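Long-range contacts in uncharacterized peroxidase-related protein (Silicibacter sp., PDB 2PFX), which is uncharacterised but, as a peroxidase-related member of the carboxymuconolactone decarboxylase (AhpD-like) family, probably acts as an oxidoreductase: residues A[25-30]-A[40-45]; A[34-39]-A[184-189]; A[123-128]-A[146-151]. All coordinates share one frame; numbering follows the deposited sequence. Where two conformers were deposited one is given.

Overall arrangement
From the N terminus, contact 1 closes first, a short loop in which helix 21-34 turns back on helix 39-44. Contact 2 takes its first segment, 34-39, from the connection between these two helices and its second from the chain's last residues, so its segments alternate with those of contact 1. It brings the C-terminal loop back to the N-terminal helices, and the two sites touch, with Phe27 and Cys30 packing on Val37 and Met36. Contact 3 is nested inside the long loop that contact 2 closes. It joins helix 121-136 to helix 142-150 on the opposite side of the chain's centre, its own centre about 35 Å from that of contact 1.

Contact 1: A[25-30]-A[40-45]; sequences KYFEIC and VLKAYA
The ring of Phe27 overlaps the flank of helix 39-44, with its far end lying between Leu41 and Ala45. Its bond to CB does not aim at that helix. With CG anti to the carbonyl carbon (chi1 -79°), however, the ring swings across, and CZ comes 3.6 Å from the methyl CB of Ala45. The same CZ carbon presents the edge of the ring to the backbone oxygen Leu41 O at 3.9 Å. That oxygen also receives a weak helical bond from the N of Ala45. Along one side of the ring, CE1 rests 4.1 Å from Leu41 CB, the two side chains running past each other in opposite directions. On the other side, CE2 lies beside the aliphatic root of Lys42, 4.3 Å from its CG.

Towards Cys30 and Tyr26, Leu41 offers its CD1 methyl. Leu41 CD1 meets the sulfur of Cys30 (SG to CD1 3.7 Å) and also the ring of Tyr26, whose CE2 is 4.1 Å away and which the leucine crosses at about a right angle. Cys30 SG in turn sits over one face of the Tyr26 ring, towards its rim, so sulfur, ring and methyl form one apolar cluster.

The short segments run antiparallel (175°), but their axes stay 12.0 Å apart, a spacing bridged by large side chains rather than by close backbone packing. Helix 48-63 covers the cluster, with Leu51 and Thr55 packing on Leu41 and Thr55 also reaching Tyr26. Leu19 and Met15, from the chain leading into helix 21-34, pack on Phe27 and on Lys42 and Ala45, respectively.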
ATOM      1  N   LYS A  25     -14.988 -43.562  -5.412  1.00  9.88           N
ATOM      2  CA  LYS A  25     -13.868 -44.398  -5.004  1.00 15.76           C
ATOM      3  C   LYS A  25     -12.718 -43.564  -4.444  1.00 14.57           C
ATOM      4  O   LYS A  25     -12.108 -43.862  -3.418  1.00 18.75           O
ATOM      5  CB  LYS A  25     -13.357 -45.213  -6.192  1.00 25.31           C
ATOM      6  CG  LYS A  25     -14.002 -46.568  -6.385  1.00 26.19           C
ATOM      7  CD  LYS A  25     -13.625 -47.193  -7.713  1.00 26.25           C
ATOM      8  CE  LYS A  25     -12.146 -47.565  -7.700  1.00 32.96           C
ATOM      9  NZ  LYS A  25     -11.767 -48.283  -8.941  1.00 36.11           N
ATOM     10  N   TYR A  26     -12.417 -42.478  -5.140  1.00 14.22           N
ATOM     11  CA  TYR A  26     -11.310 -41.608  -4.762  1.00 17.80           C
ATOM     12  C   TYR A  26     -11.594 -41.016  -3.396  1.00 17.18           C
ATOM     13  O   TYR A  26     -10.790 -40.908  -2.478  1.00 18.83           O
ATOM     14  CB  TYR A  26     -11.108 -40.514  -5.811  1.00 19.34           C
ATOM     15  CG  TYR A  26     -10.029 -39.514  -5.441  1.00 18.22           C
ATOM     16  CD1 TYR A  26      -8.696 -39.891  -5.347  1.00 17.31           C
ATOM     17  CD2 TYR A  26     -10.351 -38.185  -5.194  1.00 20.21           C
ATOM     18  CE1 TYR A  26      -7.710 -38.983  -5.011  1.00 27.08           C
ATOM     19  CE2 TYR A  26      -9.381 -37.268  -4.856  1.00 17.22           C
ATOM     20  CZ  TYR A  26      -8.066 -37.671  -4.769  1.00 64.62           C
ATOM     21  OH  TYR A  26      -7.107 -36.740  -4.431  1.00 21.09           O
ATOM     22  N   PHE A  27     -12.842 -40.603  -3.227  1.00 11.42           N
ATOM     23  CA  PHE A  27     -13.221 -40.013  -1.958  1.00 14.20           C
ATOM     24  C   PHE A  27     -13.193 -41.030  -0.842  1.00 14.21           C
ATOM     25  O   PHE A  27     -12.921 -40.662   0.304  1.00 18.22           O
ATOM     26  CB  PHE A  27     -14.599 -39.370  -2.119  1.00 16.00           C
ATOM     27  CG  PHE A  27     -14.567 -38.008  -2.810  1.00 14.72           C
ATOM     28  CD1 PHE A  27     -13.435 -37.452  -3.363  1.00 20.85           C
ATOM     29  CD2 PHE A  27     -15.758 -37.297  -2.885  1.00 26.69           C
ATOM     30  CE1 PHE A  27     -13.436 -36.220  -3.972  1.00 24.68           C
ATOM     31  CE2 PHE A  27     -15.775 -36.045  -3.476  1.00 30.79           C
ATOM     32  CZ  PHE A  27     -14.619 -35.521  -4.002  1.00 21.34           C
ATOM     33  N   GLU A  28     -13.468 -42.288  -1.151  1.00 11.48           N
ATOM     34  CA  GLU A  28     -13.334 -43.285  -0.080  1.00  9.99           C
ATOM     35  C   GLU A  28     -11.894 -43.380   0.392  1.00 18.99           C
ATOM     36  O   GLU A  28     -11.548 -43.547   1.561  1.00 16.18           O
ATOM     37  CB  GLU A  28     -13.847 -44.628  -0.609  1.00 13.37           C
ATOM     38  CG  GLU A  28     -15.362 -44.668  -0.655  1.00 26.15           C
ATOM     39  CD  GLU A  28     -15.938 -45.598  -1.690  1.00 55.23           C
ATOM     40  OE1 GLU A  28     -15.183 -46.314  -2.371  1.00 26.55           O
ATOM     41  OE2 GLU A  28     -17.183 -45.583  -1.783  1.00 19.92           O
ATOM     42  N   ILE A  29     -11.020 -43.256  -0.605  1.00 21.35           N
ATOM     43  CA  ILE A  29      -9.593 -43.340  -0.303  1.00 17.55           C
ATOM     44  C   ILE A  29      -9.142 -42.162   0.540  1.00 16.59           C
ATOM     45  O   ILE A  29      -8.418 -42.288   1.541  1.00 19.06           O
ATOM     46  CB  ILE A  29      -8.825 -43.458  -1.637  1.00 19.97           C
ATOM     47  CG1 ILE A  29      -9.019 -44.744  -2.415  1.00 37.01           C
ATOM     48  CG2 ILE A  29      -7.349 -43.229  -1.360  1.00 49.24           C
ATOM     49  CD1 ILE A  29      -8.295 -46.013  -2.069  1.00 42.84           C
ATOM     50  N   CYS A  30      -9.552 -40.939   0.208  1.00 21.81           N
ATOM     51  CA  CYS A  30      -9.209 -39.752   0.992  1.00 18.84           C
ATOM     52  C   CYS A  30      -9.644 -39.894   2.443  1.00 16.93           C
ATOM     53  O   CYS A  30      -8.961 -39.616   3.415  1.00 18.75           O
ATOM     54  CB  CYS A  30      -9.869 -38.489   0.402  1.00 20.94           C
ATOM     55  SG  CYS A  30      -9.380 -37.981  -1.253  1.00 20.04           S
ATOM     56  N   VAL A  40     -11.899 -28.649  -0.523  1.00  8.16           N
ATOM     57  CA  VAL A  40     -11.398 -28.221  -1.817  1.00 11.66           C
ATOM     58  C   VAL A  40     -11.614 -29.288  -2.879  1.00 16.63           C
ATOM     59  O   VAL A  40     -11.885 -29.008  -4.041  1.00 13.33           O
ATOM     60  CB  VAL A  40      -9.905 -27.847  -1.730  1.00 12.94           C
ATOM     61  CG1 VAL A  40      -9.057 -29.049  -1.364  1.00 12.47           C
ATOM     62  CG2 VAL A  40      -9.444 -27.241  -3.049  1.00 18.16           C
ATOM     63  N   LEU A  41     -11.496 -30.560  -2.469  1.00 11.92           N
ATOM     64  CA  LEU A  41     -11.715 -31.603  -3.461  1.00 13.32           C
ATOM     65  C   LEU A  41     -13.189 -31.693  -3.856  1.00 14.22           C
ATOM     66  O   LEU A  41     -13.479 -31.890  -5.030  1.00 14.95           O
ATOM     67  CB  LEU A  41     -11.225 -32.951  -2.948  1.00 14.04           C
ATOM     68  CG  LEU A  41      -9.740 -33.018  -2.612  1.00 13.31           C
ATOM     69  CD1 LEU A  41      -9.443 -34.382  -2.008  1.00 16.24           C
ATOM     70  CD2 LEU A  41      -8.901 -32.696  -3.841  1.00 16.86           C
ATOM     71  N   LYS A  42     -14.078 -31.535  -2.889  1.00 13.60           N
ATOM     72  CA  LYS A  42     -15.511 -31.526  -3.236  1.00 10.74           C
ATOM     73  C   LYS A  42     -15.816 -30.373  -4.166  1.00 16.01           C
ATOM     74  O   LYS A  42     -16.721 -30.456  -5.005  1.00 17.76           O
ATOM     75  CB  LYS A  42     -16.363 -31.470  -1.976  1.00 12.26           C
ATOM     76  CG  LYS A  42     -16.085 -32.587  -0.978  1.00 22.43           C
ATOM     77  CD  LYS A  42     -16.946 -32.476   0.277  1.00 19.67           C
ATOM     78  CE  LYS A  42     -17.058 -33.831   0.964  1.00 40.81           C
ATOM     79  NZ  LYS A  42     -17.422 -33.667   2.396  1.00 43.87           N
ATOM     80  N   ALA A  43     -15.051 -29.296  -4.039  1.00 11.95           N
ATOM     81  CA  ALA A  43     -15.282 -28.119  -4.862  1.00 13.93           C
ATOM     82  C   ALA A  43     -14.984 -28.404  -6.327  1.00 15.41           C
ATOM     83  O   ALA A  43     -15.725 -27.957  -7.204  1.00 16.77           O
ATOM     84  CB  ALA A  43     -14.473 -26.922  -4.340  1.00 18.69           C
ATOM     85  N   TYR A  44     -13.903 -29.144  -6.571  1.00 14.47           N
ATOM     86  CA  TYR A  44     -13.510 -29.461  -7.935  1.00 12.37           C
ATOM     87  C   TYR A  44     -14.234 -30.673  -8.494  1.00 15.15           C
ATOM     88  O   TYR A  44     -14.207 -30.895  -9.713  1.00 16.78           O
ATOM     89  CB  TYR A  44     -11.995 -29.720  -8.025  1.00 11.07           C
ATOM     90  CG  TYR A  44     -11.211 -28.424  -8.041  1.00 10.11           C
ATOM     91  CD1 TYR A  44     -10.815 -27.840  -6.849  1.00 13.21           C
ATOM     92  CD2 TYR A  44     -10.888 -27.789  -9.228  1.00 13.04           C
ATOM     93  CE1 TYR A  44     -10.107 -26.652  -6.863  1.00 18.67           C
ATOM     94  CE2 TYR A  44     -10.175 -26.609  -9.253  1.00 13.90           C
ATOM     95  CZ  TYR A  44      -9.790 -26.053  -8.062  1.00 12.41           C
ATOM     96  OH  TYR A  44      -9.081 -24.878  -8.062  1.00 15.10           O
ATOM     97  N   ALA A  45     -14.856 -31.422  -7.591  1.00 13.02           N
ATOM     98  CA  ALA A  45     -15.470 -32.696  -7.958  1.00 11.08           C
ATOM     99  C   ALA A  45     -16.690 -32.614  -8.855  1.00 15.56           C
ATOM    100  O   ALA A  45     -17.194 -33.658  -9.299  1.00 14.69           O
ATOM    101  CB  ALA A  45     -15.793 -33.468  -6.678  1.00 15.41           C
TER

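Contact 2: A[34-39]-A[184-189]; sequences LGMVPN and AEYHGQ
Met36, a selenomethionine, reaches from the loop 34-39 between Glu185, Tyr186 and Gln189 of the C-terminal segment. Met36 CB lies 3.9 Å from OE2 of Glu185, whose side chain runs past in the opposite direction. CG is placed between the backbone N and the carbonyl carbon (chi1 67°), from where the chain continues over Tyr186. Met36 SE stands over one face of that ring, off centre and 3.4 Å from Tyr186 CZ, in a Met-aromatic contact with the two side chains crossing at about a right angle. A bend at the last torsion (chi3 61°) keeps the terminal methyl above the same ring. Met36 CE is 4.2 Å from the centroid of the Tyr186 ring in a CH-pi contact. Met36 CE also touches Glu185 CB at 3.5 Å and, approached from the other direction, Gln189 NE2 at 3.7 Å. The hydroxyl end of Tyr186 goes on to the Pro38 ring, with OH 3.8 Å from CG.

Pro38 takes the N-cap position of helix 39-44. Asn183 ties this turn down by hydrogen bonds to Val37 O and Asn39 N, while helix 87-101 packs against Tyr186 through Val91 and Ala92 and against Pro38 through Tyr88.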
ATOM      1  N   LEU A  34      -7.023 -39.567   5.219  1.00 22.71           N
ATOM      2  CA  LEU A  34      -7.146 -38.248   5.811  1.00 24.95           C
ATOM      3  C   LEU A  34      -8.135 -38.127   6.960  1.00 24.04           C
ATOM      4  O   LEU A  34      -8.133 -37.149   7.724  1.00 25.93           O
ATOM      5  CB  LEU A  34      -7.587 -37.236   4.725  1.00 20.30           C
ATOM      6  CG  LEU A  34      -6.719 -37.207   3.464  1.00 31.16           C
ATOM      7  CD1 LEU A  34      -7.115 -36.042   2.563  1.00 22.84           C
ATOM      8  CD2 LEU A  34      -5.246 -37.152   3.828  1.00 42.03           C
ATOM      9  N   GLY A  35      -9.035 -39.094   7.097  1.00 15.56           N
ATOM     10  CA  GLY A  35     -10.071 -39.011   8.095  1.00 22.04           C
ATOM     11  C   GLY A  35     -11.242 -38.167   7.655  1.00 29.79           C
ATOM     12  O   GLY A  35     -12.240 -38.013   8.359  1.00 22.60           O
HETATM   13  N   MSE A  36     -11.133 -37.603   6.459  1.00 19.72           N
HETATM   14  CA  MSE A  36     -12.130 -36.689   5.942  1.00 18.75           C
HETATM   15  C   MSE A  36     -11.999 -36.619   4.424  1.00 14.87           C
HETATM   16  O   MSE A  36     -10.999 -37.101   3.894  1.00 17.73           O
HETATM   17  CB  MSE A  36     -11.918 -35.272   6.508  1.00 22.23           C
HETATM   18  CG  MSE A  36     -10.621 -34.637   6.007  1.00 24.96           C
HETATM   19 SE   MSE A  36     -10.216 -32.861   6.603  0.75 23.82          SE
HETATM   20  CE  MSE A  36     -10.132 -33.300   8.445  1.00 22.15           C
ATOM     21  N   VAL A  37     -12.988 -35.982   3.802  1.00 20.11           N
ATOM     22  CA  VAL A  37     -12.825 -35.531   2.420  1.00 17.88           C
ATOM     23  C   VAL A  37     -12.659 -34.017   2.397  1.00 14.99           C
ATOM     24  O   VAL A  37     -13.638 -33.287   2.656  1.00 15.57           O
ATOM     25  CB  VAL A  37     -14.012 -35.955   1.539  1.00 12.71           C
ATOM     26  CG1 VAL A  37     -13.792 -35.505   0.104  1.00 15.57           C
ATOM     27  CG2 VAL A  37     -14.157 -37.469   1.592  1.00 16.25           C
ATOM     28  N   PRO A  38     -11.441 -33.554   2.141  1.00 15.56           N
ATOM     29  CA  PRO A  38     -11.203 -32.112   2.121  1.00 10.78           C
ATOM     30  C   PRO A  38     -12.144 -31.398   1.158  1.00 12.21           C
ATOM     31  O   PRO A  38     -12.364 -31.785   0.015  1.00 11.88           O
ATOM     32  CB  PRO A  38      -9.747 -31.988   1.663  1.00 19.46           C
ATOM     33  CG  PRO A  38      -9.139 -33.251   2.192  1.00 23.57           C
ATOM     34  CD  PRO A  38     -10.196 -34.305   1.925  1.00 19.50           C
ATOM     35  N   ASN A  39     -12.697 -30.301   1.667  1.00 11.75           N
ATOM     36  CA  ASN A  39     -13.696 -29.573   0.885  1.00  8.67           C
ATOM     37  C   ASN A  39     -13.192 -28.983  -0.403  1.00 10.20           C
ATOM     38  O   ASN A  39     -13.956 -28.806  -1.350  1.00 10.00           O
ATOM     39  CB  ASN A  39     -14.290 -28.445   1.763  1.00 10.81           C
ATOM     40  CG  ASN A  39     -15.401 -28.959   2.669  1.00 21.19           C
ATOM     41  OD1 ASN A  39     -15.918 -30.063   2.486  1.00 16.84           O
ATOM     42  ND2 ASN A  39     -15.805 -28.162   3.656  1.00 13.89           N
ATOM     43  N   ALA A 184     -14.652 -28.741   9.247  1.00 16.82           N
ATOM     44  CA  ALA A 184     -14.655 -28.359  10.659  1.00 17.44           C
ATOM     45  C   ALA A 184     -13.648 -29.159  11.468  1.00 11.30           C
ATOM     46  O   ALA A 184     -13.177 -28.662  12.491  1.00 14.65           O
ATOM     47  CB  ALA A 184     -16.066 -28.517  11.210  1.00 28.95           C
ATOM     48  N   GLU A 185     -13.309 -30.349  11.000  1.00 17.16           N
ATOM     49  CA  GLU A 185     -12.435 -31.230  11.757  1.00 21.51           C
ATOM     50  C   GLU A 185     -11.043 -30.656  11.923  1.00 18.32           C
ATOM     51  O   GLU A 185     -10.377 -30.977  12.906  1.00 19.26           O
ATOM     52  CB  GLU A 185     -12.293 -32.601  11.079  1.00 21.24           C
ATOM     53  CG  GLU A 185     -13.588 -33.403  11.107  1.00 35.02           C
ATOM     54  CD  GLU A 185     -14.313 -33.339   9.773  1.00 48.88           C
ATOM     55  OE1 GLU A 185     -14.608 -32.212   9.332  1.00 21.22           O
ATOM     56  OE2 GLU A 185     -14.578 -34.399   9.172  1.00 45.64           O
ATOM     57  N   TYR A 186     -10.602 -29.851  10.963  1.00  9.87           N
ATOM     58  CA  TYR A 186      -9.228 -29.357  11.051  1.00 10.99           C
ATOM     59  C   TYR A 186      -8.887 -28.589  12.313  1.00 10.39           C
ATOM     60  O   TYR A 186      -7.758 -28.645  12.821  1.00 15.76           O
ATOM     61  CB  TYR A 186      -8.991 -28.415   9.875  1.00 11.14           C
ATOM     62  CG  TYR A 186      -8.674 -29.051   8.540  1.00 16.40           C
ATOM     63  CD1 TYR A 186      -7.649 -29.957   8.352  1.00 11.48           C
ATOM     64  CD2 TYR A 186      -9.430 -28.714   7.407  1.00 12.76           C
ATOM     65  CE1 TYR A 186      -7.376 -30.517   7.115  1.00 11.85           C
ATOM     66  CE2 TYR A 186      -9.158 -29.270   6.178  1.00 13.30           C
ATOM     67  CZ  TYR A 186      -8.134 -30.174   6.019  1.00 13.90           C
ATOM     68  OH  TYR A 186      -7.913 -30.705   4.760  1.00 16.85           O
ATOM     69  N   HIS A 187      -9.837 -27.811  12.814  1.00 12.02           N
ATOM     70  CA  HIS A 187      -9.557 -26.784  13.798  1.00  9.60           C
ATOM     71  C   HIS A 187      -8.976 -27.390  15.066  1.00 14.98           C
ATOM     72  O   HIS A 187      -8.067 -26.816  15.657  1.00 15.57           O
ATOM     73  CB  HIS A 187     -10.829 -25.999  14.151  1.00 11.89           C
ATOM     74  CG  HIS A 187     -11.357 -25.207  13.006  1.00 13.85           C
ATOM     75  ND1 HIS A 187     -10.769 -24.041  12.577  1.00 10.28           N
ATOM     76  CD2 HIS A 187     -12.425 -25.412  12.190  1.00 24.48           C
ATOM     77  CE1 HIS A 187     -11.455 -23.556  11.561  1.00 14.70           C
ATOM     78  NE2 HIS A 187     -12.461 -24.364  11.293  1.00 15.05           N
ATOM     79  N   GLY A 188      -9.509 -28.531  15.477  1.00 12.18           N
ATOM     80  CA  GLY A 188      -9.131 -29.109  16.740  1.00 16.78           C
ATOM     81  C   GLY A 188      -8.000 -30.111  16.704  1.00 15.46           C
ATOM     82  O   GLY A 188      -7.647 -30.673  17.744  1.00 18.03           O
ATOM     83  N   GLN A 189      -7.453 -30.341  15.524  1.00 16.24           N
ATOM     84  CA  GLN A 189      -6.447 -31.357  15.280  1.00 13.82           C
ATOM     85  C   GLN A 189      -5.052 -30.907  15.669  1.00 15.77           C
ATOM     86  O   GLN A 189      -4.680 -29.768  15.417  1.00 13.32           O
ATOM     87  CB  GLN A 189      -6.445 -31.735  13.793  1.00 15.82           C
ATOM     88  CG  GLN A 189      -7.656 -32.549  13.381  1.00 19.95           C
ATOM     89  CD  GLN A 189      -7.645 -32.971  11.932  1.00 18.99           C
ATOM     90  OE1 GLN A 189      -7.006 -32.388  11.055  1.00 24.21           O
ATOM     91  NE2 GLN A 189      -8.396 -34.035  11.645  1.00 35.70           N
TER

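Contact 3: A[123-128]-A[146-151]; sequences QRVMLD and EVLRSH. With ACT (acetate ion), chain C.
His151 lies obliquely against Val125, while an acetate ion sits at the edge of its imidazole. The acetate O accepts a hydrogen bond from His151 ND1 (2.9 Å, 161° at the hydrogen), lying in the plane of the ring. The ion probably comes from the crystallisation liquor. On the carbon side of the imidazole, His151 CD2 is 3.8 Å from CG2 of Val125 and equally near its CG1, so this corner of the ring rests against both methyls of the valine. Two other flat groups are matched within their own helices. The Arg124 guanidinium meets the Asp128 carboxylate at its edge, NE to OD1 2.9 Å, with the oxygen somewhat tilted out of the guanidinium plane and approached on its syn side. Arg149 was deposited in two conformers, and its very short pairing with Glu146 in the one described is doubtful.

Val125 carries the contact between the helices. A chi1 of -58° turns CG1 away from the carbonyl carbon and sets both methyls against the neighbouring helix. Val125 CG1 meets CG1 of Val147 at 4.0 Å, and CG2 meets CD2 of Leu148 at the same separation. Leu148 slides past Val125 in the opposite direction until CD2 lies 3.6 Å from the backbone oxygen Val125 O. Beyond this, Leu148 is covered by Ile158 of helix 155-178 and touches Phe129.

Asp128 OD1 has a second partner in the hydroxyl of Tyr114, and Arg124 forms a salt bridge with Glu141 of the fourth subunit, bringing this helix into the assembly. Val125 and Leu148 have the closest CA atoms across the pair (6.5 Å); the segment axes approach to 9.5 Å, with a crossing angle of -163°. This is an antiparallel helical hairpin, a pairing of sequence-adjacent helices within the all-helical fold of this AhpD-like protein.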
ATOM      1  N   GLN A 123      15.460 -22.085   6.685  1.00  8.87           N
ATOM      2  CA  GLN A 123      14.003 -22.045   6.592  1.00 12.01           C
ATOM      3  C   GLN A 123      13.537 -20.608   6.577  1.00 14.23           C
ATOM      4  O   GLN A 123      12.572 -20.290   5.900  1.00 13.93           O
ATOM      5  CB  GLN A 123      13.375 -22.833   7.753  1.00 11.71           C
ATOM      6  CG  GLN A 123      13.610 -24.316   7.565  1.00 14.08           C
ATOM      7  CD  GLN A 123      12.909 -25.217   8.551  1.00  8.69           C
ATOM      8  OE1 GLN A 123      12.571 -24.811   9.658  1.00 13.14           O
ATOM      9  NE2 GLN A 123      12.736 -26.459   8.089  1.00 12.03           N
ATOM     10  N   ARG A 124      14.240 -19.753   7.334  1.00 10.82           N
ATOM     11  CA  ARG A 124      13.752 -18.369   7.344  1.00  6.86           C
ATOM     12  C   ARG A 124      13.911 -17.730   5.989  1.00 13.19           C
ATOM     13  O   ARG A 124      13.013 -17.009   5.533  1.00 11.55           O
ATOM     14  CB  ARG A 124      14.510 -17.578   8.416  1.00  8.34           C
ATOM     15  CG  ARG A 124      14.135 -16.117   8.420  1.00 10.51           C
ATOM     16  CD  ARG A 124      12.611 -15.852   8.531  1.00 18.48           C
ATOM     17  NE  ARG A 124      12.504 -14.366   8.551  1.00 15.50           N
ATOM     18  CZ  ARG A 124      12.354 -13.624   9.636  1.00 12.40           C
ATOM     19  NH1 ARG A 124      12.257 -14.094  10.871  1.00 16.49           N
ATOM     20  NH2 ARG A 124      12.302 -12.305   9.463  1.00 17.36           N
ATOM     21  N   VAL A 125      15.024 -17.916   5.268  1.00 11.99           N
ATOM     22  CA  VAL A 125      15.136 -17.226   3.977  1.00 10.11           C
ATOM     23  C   VAL A 125      14.197 -17.838   2.944  1.00 10.15           C
ATOM     24  O   VAL A 125      13.707 -17.153   2.046  1.00  9.32           O
ATOM     25  CB  VAL A 125      16.581 -17.188   3.466  1.00 10.55           C
ATOM     26  CG1 VAL A 125      17.435 -16.482   4.537  1.00 10.42           C
ATOM     27  CG2 VAL A 125      17.161 -18.553   3.140  1.00 11.07           C
HETATM   28  N   MSE A 126      13.920 -19.125   3.075  1.00 11.54           N
HETATM   29  CA  MSE A 126      12.914 -19.786   2.258  1.00  9.09           C
HETATM   30  C   MSE A 126      11.569 -19.073   2.384  1.00  6.31           C
HETATM   31  O   MSE A 126      10.914 -18.722   1.395  1.00 10.52           O
HETATM   32  CB  MSE A 126      12.833 -21.240   2.677  1.00  9.70           C
HETATM   33  CG  MSE A 126      11.815 -22.059   1.895  1.00  9.84           C
HETATM   34 SE   MSE A 126      11.582 -23.797   2.662  0.75 12.51          SE
HETATM   35  CE  MSE A 126      10.645 -23.199   4.211  1.00 12.92           C
ATOM     36  N   LEU A 127      11.161 -18.826   3.617  1.00  9.45           N
ATOM     37  CA  LEU A 127       9.911 -18.104   3.850  1.00 11.09           C
ATOM     38  C   LEU A 127       9.944 -16.632   3.466  1.00  9.33           C
ATOM     39  O   LEU A 127       8.941 -16.086   3.001  1.00  8.95           O
ATOM     40  CB  LEU A 127       9.468 -18.265   5.310  1.00  7.68           C
ATOM     41  CG  LEU A 127       9.218 -19.707   5.751  1.00  8.72           C
ATOM     42  CD1 LEU A 127       8.841 -19.776   7.217  1.00 11.35           C
ATOM     43  CD2 LEU A 127       8.138 -20.388   4.903  1.00 11.23           C
ATOM     44  N   ASP A 128      11.060 -15.946   3.644  1.00 10.11           N
ATOM     45  CA  ASP A 128      11.181 -14.560   3.227  1.00  9.31           C
ATOM     46  C   ASP A 128      11.024 -14.405   1.711  1.00 14.35           C
ATOM     47  O   ASP A 128      10.422 -13.446   1.215  1.00 11.90           O
ATOM     48  CB  ASP A 128      12.548 -14.032   3.639  1.00 12.80           C
ATOM     49  CG  ASP A 128      12.743 -13.730   5.105  1.00 16.22           C
ATOM     50  OD1 ASP A 128      11.756 -13.685   5.870  1.00 12.72           O
ATOM     51  OD2 ASP A 128      13.929 -13.537   5.465  1.00 14.08           O
ATOM     52  N   GLU A 146      20.300 -15.555  -4.916  1.00 14.90           N
ATOM     53  CA  GLU A 146      21.605 -15.938  -4.359  1.00 12.70           C
ATOM     54  C   GLU A 146      21.521 -16.093  -2.855  1.00 10.13           C
ATOM     55  O   GLU A 146      22.264 -16.886  -2.247  1.00 13.77           O
ATOM     56  CB  GLU A 146      22.673 -14.911  -4.741  1.00 23.83           C
ATOM     57  CG  GLU A 146      24.097 -15.387  -4.415  1.00 24.79           C
ATOM     58  CD  GLU A 146      24.480 -16.669  -5.115  1.00 27.09           C
ATOM     59  OE1 GLU A 146      24.164 -16.858  -6.322  1.00 20.22           O
ATOM     60  OE2 GLU A 146      25.111 -17.522  -4.442  1.00 33.04           O
ATOM     61  N   VAL A 147      20.616 -15.342  -2.235  1.00 14.91           N
ATOM     62  CA  VAL A 147      20.441 -15.520  -0.785  1.00 12.76           C
ATOM     63  C   VAL A 147      20.045 -16.959  -0.493  1.00 12.33           C
ATOM     64  O   VAL A 147      20.527 -17.622   0.425  1.00 13.89           O
ATOM     65  CB  VAL A 147      19.411 -14.563  -0.179  1.00 13.80           C
ATOM     66  CG1 VAL A 147      19.053 -14.970   1.236  1.00 14.88           C
ATOM     67  CG2 VAL A 147      19.969 -13.138  -0.214  1.00 16.19           C
ATOM     68  N   LEU A 148      19.132 -17.491  -1.295  1.00 11.42           N
ATOM     69  CA  LEU A 148      18.725 -18.883  -1.132  1.00  7.60           C
ATOM     70  C   LEU A 148      19.886 -19.848  -1.326  1.00  9.36           C
ATOM     71  O   LEU A 148      20.048 -20.814  -0.576  1.00 11.03           O
ATOM     72  CB  LEU A 148      17.600 -19.232  -2.115  1.00 10.02           C
ATOM     73  CG  LEU A 148      16.344 -18.375  -1.940  1.00 13.52           C
ATOM     74  CD1 LEU A 148      15.349 -18.735  -3.039  1.00 13.18           C
ATOM     75  CD2 LEU A 148      15.750 -18.542  -0.558  1.00 13.17           C
ATOM     76  N   ARG A 149      20.691 -19.598  -2.372  1.00 11.90           N
ATOM     77  CA  ARG A 149      21.855 -20.458  -2.572  0.50 10.41           C
ATOM     78  C   ARG A 149      22.864 -20.354  -1.425  1.00 12.86           C
ATOM     79  O   ARG A 149      23.520 -21.352  -1.108  1.00 13.90           O
ATOM     80  CB  ARG A 149      22.578 -20.121  -3.870  0.50 13.67           C
ATOM     81  CG  ARG A 149      21.693 -20.313  -5.100  0.50 14.12           C
ATOM     82  CD  ARG A 149      22.444 -20.270  -6.418  0.50 15.60           C
ATOM     83  NE  ARG A 149      22.619 -18.920  -6.920  0.50 21.87           N
ATOM     84  CZ  ARG A 149      21.954 -18.247  -7.827  0.50 12.55           C
ATOM     85  NH1 ARG A 149      20.935 -18.771  -8.477  0.50 19.70           N
ATOM     86  NH2 ARG A 149      22.368 -17.009  -8.051  0.50 16.75           N
ATOM     87  N   SER A 150      22.951 -19.178  -0.821  1.00 12.77           N
ATOM     88  CA  SER A 150      23.834 -18.939   0.303  0.50 13.88           C
ATOM     89  C   SER A 150      23.456 -19.699   1.557  1.00 20.83           C
ATOM     90  O   SER A 150      24.162 -19.839   2.559  1.00 14.80           O
ATOM     91  CB  SER A 150      23.810 -17.421   0.576  0.50 17.73           C
ATOM     92  OG  SER A 150      25.103 -17.115   1.059  0.50 27.29           O
ATOM     93  N   HIS A 151      22.247 -20.265   1.543  1.00 13.33           N
ATOM     94  CA  HIS A 151      21.821 -21.096   2.650  1.00 10.88           C
ATOM     95  C   HIS A 151      21.481 -22.528   2.237  1.00 14.64           C
ATOM     96  O   HIS A 151      20.788 -23.203   2.989  1.00 11.43           O
ATOM     97  CB  HIS A 151      20.621 -20.471   3.361  1.00 11.64           C
ATOM     98  CG  HIS A 151      21.009 -19.175   3.994  1.00 14.34           C
ATOM     99  ND1 HIS A 151      21.635 -19.136   5.226  1.00 15.78           N
ATOM    100  CD2 HIS A 151      20.866 -17.909   3.581  1.00  8.46           C
ATOM    101  CE1 HIS A 151      21.854 -17.867   5.522  1.00 14.11           C
ATOM    102  NE2 HIS A 151      21.393 -17.087   4.545  1.00 14.21           N
TER
HETATM  103  C   ACT C 191      23.028 -22.585   5.749  1.00 15.83           C
HETATM  104  O   ACT C 191      22.320 -21.777   6.340  1.00 14.49           O
HETATM  105  OXT ACT C 191      23.905 -22.218   4.989  1.00 14.65           O
HETATM  106  CH3 ACT C 191      22.802 -24.040   5.946  1.00 11.31           C